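Side-chain contacts in exosome complex component Rrp42 (Methanothermobacter thermautotrophicus, PDB 2WNR), which probably serves as a non-catalytic subunit of the archaeal RNA-degrading exosome, contributing to the structuring of the Rrp41 active site: residues 105-108 with 109-113; 119-123 with 124-128; 198-202 with 203-207. One frame throughout, in Å; residues are numbered along the deposited sequence.

Contact 1 of 3, residues 105-108 with 109-113; sequences VELS and RVVDR
Arg-109 leans back over the preceding turn, its CG 3.3 Å from Val-105 O and its methylene CD 3.8 Å from Val-105 CG1, the two side chains running side by side. Both belong to alpha helix 102-117 of the RNase PH fold, and the i to i+4 backbone hydrogen bond of the helix recurs from each following amide. The Arg-109 amide bonds Val-105 O, nearly straight at 169°. Farther out, its chain bends at chi3 (62°) and NE forms a salt bridge with an acidic side chain belonging to the chain of another protein, so this face of the helix belongs to the subunit interface. Val-110 N reaches Glu-106 O at 2.9 Å, while the isopropyl CG2 sits 3.4 Å from the same oxygen. The Glu-106 carboxylate is engaged away from the helix: OE2 takes a salt bridge from Arg-220 and a hydrogen bond from Gln-235, which would probably stabilise its negative charge. Val-111 turns to the inner face. With CG1 swung opposite the backbone N (chi1 174°), its CG2 lies back along the helix, alongside Leu-107, whose CD2 it meets flank to flank at 4.1 Å; the pair packs against Leu-141 of strand 133-145 and residues of helix 150-164. Asp-112 donates its amide to Ser-108 O; its carboxylate is gripped by Thr-83 and Arg-116. Arg-113 N closes the next turn on Arg-109 O, 2.8 Å away.

Contact 2 of 3, residues 119-123 with 124-128; sequences RMIDL and EKLCI
Two side-chain torsions set Asp-122 against Lys-125: CG of Asp-122 lies anti to its backbone N (chi1 -160°), whereas CG of Lys-125 lies anti to its carbonyl carbon (chi1 -58°). The carboxylate oxygen Asp-122 OD2 thereby rests on the aliphatic part of the lysine, 3.3 Å from Lys-125 CE. The ammonium itself bends off at chi4, leaving NZ 4.6 Å from Asp-122 OD2, an attraction of opposite charges without direct contact. Asp-122 OD1 meets Glu-124 CB at 3.5 Å, and the two carboxylates, their planes 51° apart, bring like charges close, a repulsion that the nearby lysine would probably offset. Asp-122 is the centre of an inverse gamma turn, after which the chain coils through two successive i to i+3 bonds on its way from helix 102-117 to strand 127-129. Here Lys-125 N bonds Asp-122 O at 2.9 Å and Leu-126 N bonds Leu-123 O; both donors stand well above the carbonyl planes. Beneath the polar side, Ile-121 CG2 touches Leu-126 CD1 at 3.9 Å, the two branched chains meeting at a slant. Leu-162 of helix 150-164 borders Ile-121, and Trp-135 and Leu-137 of strand 133-145 border Leu-126.

Contact 3 of 3, residues 198-202 with 203-207; sequences FAKIG and NEIVL
Strands 198-201 and 204-207 run antiparallel, their axes 4.3 Å apart at closest approach and their directions 148° apart. Ala-199 and Val-206 form one hydrogen-bonded pair, with Ala-199 N 2.7 Å from Val-206 O and a return bond from Val-206 N to Ala-199 O. Ile-201 and Glu-204 form the other, closing a type II' turn through Gly-202 and Asn-203; Gly-202 has positive phi (55°), a conformation glycine adopts readily. On the face carrying Phe-198, Lys-200, Ile-205 and Leu-207, Leu-207 CD1 sits over one face of the Phe-198 ring, displaced from its centre, in a CH-pi contact 4.0 Å from the centroid. A chi1 of 171° carries Leu-207 CG toward the ring, and chi2 then sets CD1 over it. Ile-205 CD1 approaches Phe-198 CD1 obliquely at 4.1 Å, and Ala-250 of helix 244-268 touches both residues. An alanine at Phe-198 has no ring for Leu-207 CD1 to lie over and is likely to open a gap beside Ile-205 and helix 244-268. Lys-200 runs its methylenes past Glu-204 O, CD 3.7 Å away, to a salt bridge between NZ and Asp-246. On the other face, Ile-201 CD1 faces Val-206 CG2 at 4.4 Å, with Ile-20 of helix 11-21 packing on both residues, while Glu-204 OE2 pairs with Lys-23. The arrangement is a beta hairpin with a two-residue type II' turn, at the margin of the four-stranded antiparallel sheet in the second RNase PH-family region.

Overall arrangement
Contacts 1 and 2 follow each other in the first 3' exoribonuclease family domain, on helix 102-117 and on the connection from it to strand 127-129, with centres 20 Å apart. Contact 3 belongs to the second such domain, on the opposite side of the chain's centre from contact 2, about 37 Å between centres. Contacts 1 and 3 are mostly buried; contact 2 is partly buried, with charged residues at the surface above an apolar underside. Regular helical bonds organise contact 1, bent short-range bonds contact 2 and paired strands contact 3. Helix 150-164 packs on both contacts 1 and 2. A chain of another protein touches contact 1, and no other protein chain touches contact 2 or 3.

Contact 1 of 3, residues 105-108 with 109-113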
ATOM      1  N   VAL A 105      15.819   3.418   5.225  1.00 22.35           N
ATOM      2  CA  VAL A 105      15.345   4.716   5.681  1.00 22.72           C
ATOM      3  C   VAL A 105      16.409   5.479   6.468  1.00 24.55           C
ATOM      4  O   VAL A 105      16.616   6.681   6.246  1.00 26.04           O
ATOM      5  CB  VAL A 105      14.064   4.560   6.529  1.00 22.66           C
ATOM      6  CG1 VAL A 105      13.728   5.855   7.260  1.00 21.34           C
ATOM      7  CG2 VAL A 105      12.892   4.101   5.640  1.00 21.31           C
ATOM      8  N   GLU A 106      17.093   4.784   7.372  1.00 23.67           N
ATOM      9  CA  GLU A 106      18.133   5.438   8.152  1.00 25.06           C
ATOM     10  C   GLU A 106      19.271   5.916   7.264  1.00 26.22           C
ATOM     11  O   GLU A 106      19.619   7.107   7.272  1.00 26.74           O
ATOM     12  CB  GLU A 106      18.689   4.525   9.231  1.00 24.27           C
ATOM     13  CG  GLU A 106      19.706   5.263  10.088  1.00 25.15           C
ATOM     14  CD  GLU A 106      20.546   4.341  10.919  1.00 25.86           C
ATOM     15  OE1 GLU A 106      20.691   3.165  10.530  1.00 25.15           O
ATOM     16  OE2 GLU A 106      21.067   4.800  11.959  1.00 26.11           O
ATOM     17  N   LEU A 107      19.838   4.980   6.501  1.00 26.39           N
ATOM     18  CA  LEU A 107      20.879   5.289   5.529  1.00 26.10           C
ATOM     19  C   LEU A 107      20.498   6.506   4.694  1.00 24.22           C
ATOM     20  O   LEU A 107      21.258   7.448   4.589  1.00 24.98           O
ATOM     21  CB  LEU A 107      21.148   4.091   4.616  1.00 25.66           C
ATOM     22  CG  LEU A 107      22.290   4.131   3.576  1.00 24.32           C
ATOM     23  CD1 LEU A 107      21.837   4.625   2.228  1.00 28.28           C
ATOM     24  CD2 LEU A 107      23.495   4.941   4.051  1.00 23.19           C
ATOM     25  N   SER A 108      19.299   6.461   4.132  1.00 24.34           N
ATOM     26  CA  SER A 108      18.749   7.512   3.287  1.00 24.99           C
ATOM     27  C   SER A 108      18.686   8.869   3.988  1.00 24.03           C
ATOM     28  O   SER A 108      19.203   9.861   3.480  1.00 25.05           O
ATOM     29  CB  SER A 108      17.361   7.091   2.815  1.00 24.26           C
ATOM     30  OG  SER A 108      17.076   7.665   1.565  1.00 30.11           O
ATOM     31  N   ARG A 109      18.066   8.912   5.161  1.00 24.14           N
ATOM     32  CA  ARG A 109      17.943  10.160   5.925  1.00 22.79           C
ATOM     33  C   ARG A 109      19.272  10.737   6.401  1.00 23.50           C
ATOM     34  O   ARG A 109      19.438  11.955   6.478  1.00 25.55           O
ATOM     35  CB  ARG A 109      17.034   9.951   7.121  1.00 21.48           C
ATOM     36  CG  ARG A 109      15.597   9.764   6.734  1.00 22.76           C
ATOM     37  CD  ARG A 109      14.752   9.464   7.938  1.00 24.39           C
ATOM     38  NE  ARG A 109      14.754  10.551   8.913  1.00 25.48           N
ATOM     39  CZ  ARG A 109      14.033  11.658   8.804  1.00 18.45           C
ATOM     40  NH1 ARG A 109      13.266  11.840   7.742  1.00 19.54           N
ATOM     41  NH2 ARG A 109      14.089  12.574   9.748  1.00 12.90           N
ATOM     42  N   VAL A 110      20.214   9.859   6.725  1.00 22.07           N
ATOM     43  CA  VAL A 110      21.528  10.294   7.167  1.00 22.22           C
ATOM     44  C   VAL A 110      22.293  10.945   6.026  1.00 22.89           C
ATOM     45  O   VAL A 110      22.946  11.971   6.226  1.00 24.26           O
ATOM     46  CB  VAL A 110      22.320   9.154   7.854  1.00 20.91           C
ATOM     47  CG1 VAL A 110      23.763   9.539   8.043  1.00 19.01           C
ATOM     48  CG2 VAL A 110      21.713   8.884   9.215  1.00 22.44           C
ATOM     49  N   VAL A 111      22.174  10.383   4.828  1.00 23.07           N
ATOM     50  CA  VAL A 111      22.774  10.979   3.638  1.00 22.78           C
ATOM     51  C   VAL A 111      22.094  12.295   3.328  1.00 24.00           C
ATOM     52  O   VAL A 111      22.751  13.296   3.059  1.00 25.89           O
ATOM     53  CB  VAL A 111      22.652  10.072   2.416  1.00 23.68           C
ATOM     54  CG1 VAL A 111      23.153  10.801   1.174  1.00 21.88           C
ATOM     55  CG2 VAL A 111      23.413   8.778   2.640  1.00 20.73           C
ATOM     56  N   ASP A 112      20.767  12.295   3.382  1.00 23.25           N
ATOM     57  CA  ASP A 112      20.026  13.503   3.141  1.00 23.53           C
ATOM     58  C   ASP A 112      20.433  14.591   4.125  1.00 23.81           C
ATOM     59  O   ASP A 112      20.557  15.754   3.749  1.00 23.67           O
ATOM     60  CB  ASP A 112      18.526  13.253   3.219  1.00 23.66           C
ATOM     61  CG  ASP A 112      17.729  14.480   2.814  1.00 24.23           C
ATOM     62  OD1 ASP A 112      17.558  15.372   3.665  1.00 21.90           O
ATOM     63  OD2 ASP A 112      17.306  14.566   1.643  1.00 27.02           O
ATOM     64  N   ARG A 113      20.642  14.205   5.378  1.00 24.08           N
ATOM     65  CA  ARG A 113      21.027  15.157   6.418  1.00 24.16           C
ATOM     66  C   ARG A 113      22.353  15.848   6.084  1.00 24.73           C
ATOM     67  O   ARG A 113      22.455  17.078   6.141  1.00 23.98           O
ATOM     68  CB  ARG A 113      21.130  14.445   7.767  1.00 23.60           C
ATOM     69  CG  ARG A 113      21.165  15.374   8.976  1.00 21.20           C
ATOM     70  CD  ARG A 113      21.219  14.577  10.250  1.00 19.22           C
ATOM     71  NE  ARG A 113      20.136  13.596  10.291  1.00 25.38           N
ATOM     72  CZ  ARG A 113      20.180  12.440  10.953  1.00 26.46           C
ATOM     73  NH1 ARG A 113      21.262  12.102  11.647  1.00 24.73           N
ATOM     74  NH2 ARG A 113      19.138  11.619  10.915  1.00 24.60           N
TER

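Contact 2 of 3, residues 119-123 with 124-128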
ATOM      1  N   ARG A 119      24.403  22.620   3.543  1.00 22.87           N
ATOM      2  CA  ARG A 119      23.922  23.654   2.616  1.00 23.40           C
ATOM      3  C   ARG A 119      24.778  23.641   1.351  1.00 22.83           C
ATOM      4  O   ARG A 119      25.164  24.685   0.811  1.00 23.06           O
ATOM      5  CB  ARG A 119      23.858  25.048   3.285  1.00 23.06           C
ATOM      6  CG  ARG A 119      23.187  25.056   4.675  1.00 25.36           C
ATOM      7  CD  ARG A 119      22.341  26.305   4.936  1.00 24.77           C
ATOM      8  NE  ARG A 119      23.106  27.526   4.767  1.00 29.37           N
ATOM      9  CZ  ARG A 119      22.924  28.499   3.870  1.00 30.95           C
ATOM     10  NH1 ARG A 119      21.933  28.503   2.978  1.00 29.86           N
ATOM     11  NH2 ARG A 119      23.778  29.510   3.897  1.00 26.38           N
ATOM     12  N   MET A 120      25.064  22.426   0.900  1.00 22.17           N
ATOM     13  CA  MET A 120      25.887  22.156  -0.265  1.00 22.45           C
ATOM     14  C   MET A 120      25.290  22.737  -1.528  1.00 22.88           C
ATOM     15  O   MET A 120      26.009  23.279  -2.369  1.00 23.08           O
ATOM     16  CB  MET A 120      26.037  20.652  -0.426  1.00 23.18           C
ATOM     17  CG  MET A 120      26.634  20.205  -1.734  1.00 24.41           C
ATOM     18  SD  MET A 120      27.116  18.480  -1.618  1.00 35.92           S
ATOM     19  CE  MET A 120      27.861  18.281  -3.236  1.00 26.71           C
ATOM     20  N   ILE A 121      23.972  22.630  -1.652  1.00 22.57           N
ATOM     21  CA  ILE A 121      23.256  23.146  -2.809  1.00 22.20           C
ATOM     22  C   ILE A 121      22.417  24.362  -2.417  1.00 21.71           C
ATOM     23  O   ILE A 121      21.670  24.316  -1.447  1.00 21.54           O
ATOM     24  CB  ILE A 121      22.401  22.028  -3.452  1.00 21.73           C
ATOM     25  CG1 ILE A 121      23.322  20.999  -4.084  1.00 21.04           C
ATOM     26  CG2 ILE A 121      21.461  22.580  -4.516  1.00 22.31           C
ATOM     27  CD1 ILE A 121      22.733  19.630  -4.124  1.00 26.74           C
ATOM     28  N   ASP A 122      22.567  25.451  -3.161  1.00 22.17           N
ATOM     29  CA  ASP A 122      21.769  26.657  -2.929  1.00 22.96           C
ATOM     30  C   ASP A 122      20.380  26.486  -3.533  1.00 23.37           C
ATOM     31  O   ASP A 122      20.138  26.886  -4.679  1.00 24.06           O
ATOM     32  CB  ASP A 122      22.454  27.890  -3.521  1.00 22.60           C
ATOM     33  CG  ASP A 122      21.947  29.203  -2.914  1.00 25.45           C
ATOM     34  OD1 ASP A 122      20.988  29.179  -2.109  1.00 26.17           O
ATOM     35  OD2 ASP A 122      22.518  30.268  -3.244  1.00 26.67           O
ATOM     36  N   LEU A 123      19.481  25.882  -2.753  1.00 23.02           N
ATOM     37  CA  LEU A 123      18.091  25.654  -3.165  1.00 22.68           C
ATOM     38  C   LEU A 123      17.381  26.930  -3.673  1.00 22.63           C
ATOM     39  O   LEU A 123      16.480  26.852  -4.506  1.00 21.80           O
ATOM     40  CB  LEU A 123      17.278  25.011  -2.030  1.00 22.35           C
ATOM     41  CG  LEU A 123      17.814  23.778  -1.282  1.00 24.66           C
ATOM     42  CD1 LEU A 123      16.889  23.324  -0.143  1.00 21.55           C
ATOM     43  CD2 LEU A 123      18.219  22.600  -2.185  1.00 25.10           C
ATOM     44  N   GLU A 124      17.799  28.092  -3.179  1.00 22.74           N
ATOM     45  CA  GLU A 124      17.255  29.371  -3.642  1.00 23.49           C
ATOM     46  C   GLU A 124      17.457  29.588  -5.136  1.00 22.90           C
ATOM     47  O   GLU A 124      16.623  30.211  -5.792  1.00 23.02           O
ATOM     48  CB  GLU A 124      17.877  30.539  -2.880  1.00 24.10           C
ATOM     49  CG  GLU A 124      17.122  30.949  -1.631  1.00 26.04           C
ATOM     50  CD  GLU A 124      17.506  32.337  -1.159  1.00 29.60           C
ATOM     51  OE1 GLU A 124      18.707  32.549  -0.875  1.00 30.78           O
ATOM     52  OE2 GLU A 124      16.613  33.220  -1.077  1.00 29.27           O
ATOM     53  N   LYS A 125      18.568  29.075  -5.660  1.00 22.35           N
ATOM     54  CA  LYS A 125      18.910  29.230  -7.073  1.00 22.12           C
ATOM     55  C   LYS A 125      18.214  28.186  -7.943  1.00 21.16           C
ATOM     56  O   LYS A 125      18.283  28.251  -9.174  1.00 22.29           O
ATOM     57  CB  LYS A 125      20.427  29.174  -7.278  1.00 22.89           C
ATOM     58  CG  LYS A 125      21.190  30.231  -6.503  1.00 23.66           C
ATOM     59  CD  LYS A 125      22.544  30.524  -7.125  1.00 24.16           C
ATOM     60  CE  LYS A 125      23.358  31.442  -6.221  1.00 25.87           C
ATOM     61  NZ  LYS A 125      23.975  32.573  -6.974  1.00 24.73           N
ATOM     62  N   LEU A 126      17.546  27.231  -7.296  1.00 16.72           N
ATOM     63  CA  LEU A 126      16.765  26.216  -7.995  1.00 12.79           C
ATOM     64  C   LEU A 126      15.309  26.652  -8.162  1.00 10.83           C
ATOM     65  O   LEU A 126      14.530  26.006  -8.880  1.00  9.58           O
ATOM     66  CB  LEU A 126      16.855  24.876  -7.270  1.00 11.78           C
ATOM     67  CG  LEU A 126      18.264  24.281  -7.181  1.00 13.94           C
ATOM     68  CD1 LEU A 126      18.207  22.875  -6.594  1.00 19.60           C
ATOM     69  CD2 LEU A 126      18.946  24.257  -8.545  1.00 16.79           C
ATOM     70  N   CYS A 127      14.951  27.746  -7.494  1.00  6.29           N
ATOM     71  CA  CYS A 127      13.670  28.396  -7.715  1.00  5.79           C
ATOM     72  C   CYS A 127      13.480  28.684  -9.205  1.00  4.46           C
ATOM     73  O   CYS A 127      14.452  28.964  -9.908  1.00  4.57           O
ATOM     74  CB  CYS A 127      13.615  29.720  -6.944  1.00  6.52           C
ATOM     75  SG  CYS A 127      11.956  30.207  -6.448  1.00  2.00           S
ATOM     76  N   ILE A 128      12.245  28.579  -9.689  1.00  2.68           N
ATOM     77  CA  ILE A 128      11.901  29.131 -11.004  1.00  5.83           C
ATOM     78  C   ILE A 128      10.862  30.243 -10.824  1.00  6.33           C
ATOM     79  O   ILE A 128      11.177  31.403 -11.034  1.00  3.43           O
ATOM     80  CB  ILE A 128      11.454  28.063 -12.035  1.00  6.36           C
ATOM     81  CG1 ILE A 128      12.660  27.268 -12.542  1.00  7.07           C
ATOM     82  CG2 ILE A 128      10.746  28.709 -13.222  1.00  4.28           C
ATOM     83  CD1 ILE A 128      12.711  25.851 -12.037  1.00  2.00           C
TER

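Contact 3 of 3, residues 198-202 with 203-207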
ATOM      1  N   PHE A 198      32.634   5.266  12.003  1.00 22.11           N
ATOM      2  CA  PHE A 198      33.506   4.516  12.902  1.00 22.01           C
ATOM      3  C   PHE A 198      32.728   3.406  13.581  1.00 22.28           C
ATOM      4  O   PHE A 198      31.537   3.546  13.830  1.00 23.52           O
ATOM      5  CB  PHE A 198      34.072   5.440  13.981  1.00 22.37           C
ATOM      6  CG  PHE A 198      34.841   6.599  13.441  1.00 22.23           C
ATOM      7  CD1 PHE A 198      36.220   6.564  13.397  1.00 18.85           C
ATOM      8  CD2 PHE A 198      34.183   7.733  12.976  1.00 22.59           C
ATOM      9  CE1 PHE A 198      36.940   7.643  12.892  1.00 22.96           C
ATOM     10  CE2 PHE A 198      34.894   8.818  12.471  1.00 21.42           C
ATOM     11  CZ  PHE A 198      36.271   8.776  12.427  1.00 20.18           C
ATOM     12  N   ALA A 199      33.407   2.317  13.903  1.00 21.34           N
ATOM     13  CA  ALA A 199      32.787   1.219  14.623  1.00 21.63           C
ATOM     14  C   ALA A 199      33.505   0.968  15.941  1.00 22.43           C
ATOM     15  O   ALA A 199      34.726   0.814  15.965  1.00 23.07           O
ATOM     16  CB  ALA A 199      32.790  -0.039  13.767  1.00 21.81           C
ATOM     17  N   LYS A 200      32.745   0.939  17.035  1.00 23.00           N
ATOM     18  CA  LYS A 200      33.296   0.573  18.341  1.00 22.77           C
ATOM     19  C   LYS A 200      33.422  -0.942  18.458  1.00 23.38           C
ATOM     20  O   LYS A 200      32.420  -1.664  18.497  1.00 23.81           O
ATOM     21  CB  LYS A 200      32.431   1.123  19.474  1.00 23.40           C
ATOM     22  CG  LYS A 200      32.866   0.713  20.889  1.00 22.90           C
ATOM     23  CD  LYS A 200      33.969   1.603  21.444  1.00 22.94           C
ATOM     24  CE  LYS A 200      34.334   1.206  22.866  1.00 22.04           C
ATOM     25  NZ  LYS A 200      33.300   1.541  23.878  1.00 22.27           N
ATOM     26  N   ILE A 201      34.663  -1.409  18.492  1.00 23.23           N
ATOM     27  CA  ILE A 201      34.966  -2.810  18.713  1.00 23.09           C
ATOM     28  C   ILE A 201      35.969  -2.842  19.850  1.00 23.91           C
ATOM     29  O   ILE A 201      36.937  -2.069  19.849  1.00 24.18           O
ATOM     30  CB  ILE A 201      35.534  -3.500  17.445  1.00 22.82           C
ATOM     31  CG1 ILE A 201      34.508  -3.453  16.308  1.00 23.77           C
ATOM     32  CG2 ILE A 201      35.888  -4.953  17.744  1.00 23.01           C
ATOM     33  CD1 ILE A 201      35.094  -3.488  14.909  1.00 23.22           C
ATOM     34  N   GLY A 202      35.731  -3.730  20.818  1.00 23.93           N
ATOM     35  CA  GLY A 202      36.546  -3.802  22.018  1.00 22.94           C
ATOM     36  C   GLY A 202      36.570  -2.439  22.667  1.00 22.96           C
ATOM     37  O   GLY A 202      35.521  -1.848  22.908  1.00 22.64           O
ATOM     38  N   ASN A 203      37.773  -1.930  22.923  1.00 23.54           N
ATOM     39  CA  ASN A 203      37.948  -0.597  23.510  1.00 23.72           C
ATOM     40  C   ASN A 203      38.332   0.456  22.471  1.00 23.85           C
ATOM     41  O   ASN A 203      38.771   1.552  22.816  1.00 24.80           O
ATOM     42  CB  ASN A 203      39.022  -0.639  24.603  1.00 23.37           C
ATOM     43  CG  ASN A 203      38.727  -1.663  25.683  1.00 25.07           C
ATOM     44  OD1 ASN A 203      39.631  -2.344  26.151  1.00 27.59           O
ATOM     45  ND2 ASN A 203      37.464  -1.771  26.092  1.00 26.33           N
ATOM     46  N   GLU A 204      38.177   0.119  21.195  1.00 23.62           N
ATOM     47  CA  GLU A 204      38.706   0.954  20.127  1.00 23.45           C
ATOM     48  C   GLU A 204      37.607   1.418  19.197  1.00 22.56           C
ATOM     49  O   GLU A 204      36.611   0.718  19.006  1.00 23.32           O
ATOM     50  CB  GLU A 204      39.763   0.183  19.317  1.00 23.56           C
ATOM     51  CG  GLU A 204      40.934  -0.385  20.128  1.00 24.94           C
ATOM     52  CD  GLU A 204      41.814   0.687  20.749  1.00 28.51           C
ATOM     53  OE1 GLU A 204      41.803   1.840  20.254  1.00 29.77           O
ATOM     54  OE2 GLU A 204      42.519   0.372  21.739  1.00 27.05           O
ATOM     55  N   ILE A 205      37.782   2.598  18.616  1.00 21.76           N
ATOM     56  CA  ILE A 205      36.967   2.964  17.463  1.00 22.95           C
ATOM     57  C   ILE A 205      37.767   2.758  16.175  1.00 23.26           C
ATOM     58  O   ILE A 205      38.931   3.165  16.077  1.00 23.74           O
ATOM     59  CB  ILE A 205      36.358   4.387  17.551  1.00 22.76           C
ATOM     60  CG1 ILE A 205      37.417   5.428  17.907  1.00 23.39           C
ATOM     61  CG2 ILE A 205      35.199   4.410  18.563  1.00 22.56           C
ATOM     62  CD1 ILE A 205      37.070   6.823  17.447  1.00 25.41           C
ATOM     63  N   VAL A 206      37.153   2.085  15.206  1.00 23.23           N
ATOM     64  CA  VAL A 206      37.830   1.840  13.943  1.00 23.98           C
ATOM     65  C   VAL A 206      37.097   2.516  12.813  1.00 23.82           C
ATOM     66  O   VAL A 206      35.871   2.471  12.754  1.00 25.32           O
ATOM     67  CB  VAL A 206      38.113   0.327  13.600  1.00 24.33           C
ATOM     68  CG1 VAL A 206      38.438  -0.525  14.809  1.00 24.03           C
ATOM     69  CG2 VAL A 206      37.104  -0.282  12.657  1.00 26.35           C
ATOM     70  N   LEU A 207      37.858   3.142  11.921  1.00 23.08           N
ATOM     71  CA  LEU A 207      37.283   3.897  10.817  1.00 23.08           C
ATOM     72  C   LEU A 207      36.980   2.978   9.643  1.00 23.07           C
ATOM     73  O   LEU A 207      37.793   2.124   9.301  1.00 24.00           O
ATOM     74  CB  LEU A 207      38.227   5.032  10.396  1.00 23.12           C
ATOM     75  CG  LEU A 207      37.964   5.858   9.131  1.00 22.26           C
ATOM     76  CD1 LEU A 207      36.704   6.706   9.263  1.00 20.10           C
ATOM     77  CD2 LEU A 207      39.172   6.741   8.841  1.00 22.22           C
TER